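Local coordinates for protein putative sugar isomerase (PDB 3LMZ) that is probably a sugar isomerase with a xylose isomerase-like TIM barrel, although its substrate and reaction are not established, at residues Met85-Glu88 with Glu89-Asp92; Gly171-Pro174 with Val175-Leu178. One frame throughout, in Å; residues are numbered along the deposited sequence.

Interaction 1: residues Met85-Glu88 with Glu89-Asp92; sequences MKSE and EEID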
# COMPACT_ATOMS: atom_id res chain seq x y z
N MSE A 85 -14.17 -18.95 23.91
CA MSE A 85 -14.92 -19.19 25.14
C MSE A 85 -15.49 -20.60 25.15
O MSE A 85 -16.36 -20.90 24.35
CB MSE A 85 -16.04 -18.16 25.30
CG MSE A 85 -15.52 -16.77 25.22
SE MSE A 85 -16.92 -15.37 25.30
CE MSE A 85 -15.91 -14.05 24.34
N LYS A 86 -15.02 -21.45 26.07
CA LYS A 86 -15.47 -22.86 26.11
C LYS A 86 -16.22 -23.21 27.41
O LYS A 86 -16.53 -24.38 27.64
CB LYS A 86 -14.29 -23.80 25.91
CG LYS A 86 -13.28 -23.76 27.05
CD LYS A 86 -12.12 -24.79 26.78
CE LYS A 86 -10.91 -24.61 27.70
NZ LYS A 86 -10.26 -23.27 27.61
N SER A 87 -16.48 -22.23 28.26
CA SER A 87 -17.25 -22.46 29.47
C SER A 87 -17.96 -21.18 29.88
O SER A 87 -17.55 -20.07 29.46
CB SER A 87 -16.27 -22.87 30.58
OG SER A 87 -15.53 -21.75 31.00
N GLU A 88 -18.96 -21.32 30.74
CA GLU A 88 -19.70 -20.16 31.20
C GLU A 88 -18.75 -19.22 31.95
O GLU A 88 -18.90 -17.99 31.88
CB GLU A 88 -20.82 -20.59 32.18
CG GLU A 88 -21.93 -21.27 31.48
CD GLU A 88 -23.13 -21.55 32.40
OE1 GLU A 88 -23.10 -21.21 33.60
OE2 GLU A 88 -24.11 -22.08 31.86
N GLU A 89 -17.81 -19.78 32.72
CA GLU A 89 -16.84 -18.94 33.46
C GLU A 89 -16.02 -18.07 32.48
O GLU A 89 -15.77 -16.88 32.75
CB GLU A 89 -15.88 -19.78 34.31
CG GLU A 89 -14.96 -18.95 35.20
CD GLU A 89 -13.56 -19.54 35.34
OE1 GLU A 89 -13.38 -20.44 36.21
OE2 GLU A 89 -12.66 -19.10 34.58
N GLU A 90 -15.57 -18.63 31.37
CA GLU A 90 -14.81 -17.83 30.41
C GLU A 90 -15.66 -16.71 29.85
O GLU A 90 -15.15 -15.63 29.56
CB GLU A 90 -14.24 -18.74 29.29
CG GLU A 90 -13.09 -19.61 29.81
CD GLU A 90 -12.47 -20.51 28.73
OE1 GLU A 90 -12.81 -20.40 27.53
OE2 GLU A 90 -11.56 -21.33 29.09
N ILE A 91 -16.93 -17.00 29.61
CA ILE A 91 -17.85 -15.99 29.10
C ILE A 91 -17.99 -14.89 30.16
O ILE A 91 -17.98 -13.69 29.87
CB ILE A 91 -19.17 -16.58 28.67
CG1 ILE A 91 -18.94 -17.60 27.56
CG2 ILE A 91 -20.14 -15.42 28.21
CD1 ILE A 91 -20.17 -18.41 27.21
N ASP A 92 -18.23 -15.30 31.40
CA ASP A 92 -18.33 -14.34 32.51
C ASP A 92 -17.11 -13.43 32.56
O ASP A 92 -17.22 -12.18 32.75
CB ASP A 92 -18.43 -15.04 33.89
CG ASP A 92 -19.74 -15.75 34.14
OD1 ASP A 92 -20.73 -15.51 33.43
OD2 ASP A 92 -19.78 -16.60 35.07
O HOH W 1 -11.17 -21.20 25.39

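Interaction 2: residues Gly171-Pro174 with Val175-Leu178; sequences GCDP and VADL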
# COMPACT_ATOMS: atom_id res chain seq x y z
N GLY A 171 -15.86 -21.24 -0.02
CA GLY A 171 -16.70 -21.25 -1.21
C GLY A 171 -17.94 -20.34 -1.21
O GLY A 171 -18.85 -20.50 -2.04
N CYS A 172 -17.91 -19.32 -0.33
CA CYS A 172 -19.01 -18.38 -0.15
C CYS A 172 -18.60 -17.07 -0.74
O CYS A 172 -17.40 -16.80 -0.83
CB CYS A 172 -19.36 -18.22 1.32
SG CYS A 172 -19.82 -19.77 2.14
N ASP A 173 -19.57 -16.30 -1.22
CA ASP A 173 -19.39 -14.93 -1.73
C ASP A 173 -19.55 -13.96 -0.54
O ASP A 173 -20.64 -13.81 0.01
CB ASP A 173 -20.47 -14.67 -2.78
CG ASP A 173 -20.42 -13.28 -3.37
OD1 ASP A 173 -19.81 -12.36 -2.82
OD2 ASP A 173 -20.99 -13.12 -4.44
N PRO A 174 -18.44 -13.35 -0.09
CA PRO A 174 -18.60 -12.53 1.13
C PRO A 174 -19.45 -11.27 0.90
O PRO A 174 -20.02 -10.72 1.84
CB PRO A 174 -17.18 -12.15 1.47
CG PRO A 174 -16.44 -12.23 0.19
CD PRO A 174 -17.06 -13.33 -0.61
N VAL A 175 -19.48 -10.77 -0.34
CA VAL A 175 -20.30 -9.61 -0.66
C VAL A 175 -21.79 -10.00 -0.61
O VAL A 175 -22.57 -9.28 -0.03
CB VAL A 175 -19.87 -9.01 -2.04
CG1 VAL A 175 -20.76 -7.83 -2.40
CG2 VAL A 175 -18.34 -8.64 -2.03
N ALA A 176 -22.16 -11.16 -1.19
CA ALA A 176 -23.56 -11.62 -1.13
C ALA A 176 -23.94 -12.00 0.30
O ALA A 176 -25.08 -11.75 0.74
CB ALA A 176 -23.84 -12.78 -2.11
N ASP A 177 -22.98 -12.54 1.07
CA ASP A 177 -23.26 -12.83 2.49
C ASP A 177 -23.52 -11.53 3.28
O ASP A 177 -24.43 -11.45 4.11
CB ASP A 177 -22.15 -13.68 3.11
CG ASP A 177 -22.21 -15.12 2.66
OD1 ASP A 177 -23.17 -15.53 1.97
OD2 ASP A 177 -21.25 -15.84 2.94
N LEU A 178 -22.71 -10.51 3.02
CA LEU A 178 -22.94 -9.19 3.65
C LEU A 178 -24.35 -8.65 3.32
O LEU A 178 -25.06 -8.16 4.23
CB LEU A 178 -21.83 -8.18 3.28
CG LEU A 178 -22.06 -6.75 3.80
CD1 LEU A 178 -22.06 -6.66 5.37
CD2 LEU A 178 -20.97 -5.84 3.18
O HOH W 2 -22.33 -17.06 -0.47

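Interaction 1: residues Met85-Glu88 with Glu89-Asp92
The carboxylate of E90 reaches back past the start of its own helix and meets K86 twice. OE2 forms a salt bridge with K86 NZ at 2.8 Å, taken on its syn lone pair. OE1 accepts from the backbone, with K86 N to E90 OE1 also 2.8 Å. That N-H is fairly straight at 162°, but it meets OE1 from above the carboxylate plane. With both oxygens held, the carboxylate is fixed in rotation. A water closes a small ring, donating to E90 OE1 and accepting from K86 NZ. The lysine chain starts above the carboxylate plane, with K86 CG 3.4 Å from E90 OE1, and comes down to put NZ nearly level with it. A bend at its last torsion (chi4 -60°) brings NZ round to OE2.

S87 is the N-cap. Its OG accepts from E90 N at 3.1 Å, and E90 CG passes 3.5 Å from the same OG. The hydroxyl sits between the backbone N and the carbonyl carbon of S87 (chi1 73°), which turns it to the open first turn. The helix bonds follow, from I91 N to S87 O and from D92 N to E88 O.

On the buried side, selenomethionine M85 crosses I91 at about a right angle. Its CB lies 3.7 Å from I91 CG1, and SE is 3.8 Å from that same carbon. I91 also packs on Y117, V118 and K121 of helix 115-125, while D92 OD1 takes a hydrogen bond from Y117 OH and forms a salt bridge with K121. M85 is still paired through its backbone with V109 and N111. The whole is a serine N-cap with a glutamate three residues on that bonds back before the cap, at a strand-to-helix turn of a TIM barrel.

Interaction 2: residues Gly171-Pro174 with Val175-Leu178
C172 lays its CB against the carboxylate of D177, 3.4 Å from D177 OD2. The chain reaches it from G171, which ends helix 164-169 in a Schellman motif with positive phi. The side chain of C172 also touches D167 of that helix. D167 and D177 bring carboxylate oxygens close together, and K180 is a long, weak ion-pair partner of D177 OD1.

D173 comes next and is the N-cap of helix 174-181. Its CG stands anti to the backbone N (chi1 179°), swinging the carboxylate over the first turn. OD1 accepts from A176 N at 3.1 Å, in a nearly straight bond of 164°. A176 N comes from well above the carboxylate plane. V175 N also approaches D173 OD1, at 3.0 Å, but its 124° angle makes that bond weak. The methyl of A176 lies over the same face of the carboxylate, with A176 CB 3.7 Å from D173 CG. This aspartate cap starts the second of two short helices that follow strand 158-163 in the TIM barrel.

The backbone of D173 is used at both ends. Its O accepts from D177 N at 2.9 Å, and its N gives a hydrogen to a water that donates in turn to D177 OD1. The side chain of D173 also packs on K8 of the second subunit.

P174 is the first residue of the helix, where its missing N-H costs no helix bond. Its O accepts from L178 N at 2.9 Å, with the donor above the carbonyl plane. The proline ring packs on V164, D167 and L168, whereas V175 and L178 face helix 212-221 through M218.

Following the chain from the N terminus, interaction 1 comes first, where strand 76-85 turns into helix 88-101. Interaction 2 opens about eighty residues later, between helix 164-169 and helix 174-181. Each joins adjacent segments, so neither closes a long loop, and the two neither nest nor cross. Their centres lie 30 Å apart and their nearest atoms about 21 Å, without touching. Both are helix starts in the same TIM barrel, one after a strand and the other after a short helix. Interaction 1 joins the end of strand 76-85 to helix 88-101, whose first turn packs on helix 115-125. Interaction 2 links helices 164-169 and 212-221 and reaches the second subunit, which interaction 1 does not touch.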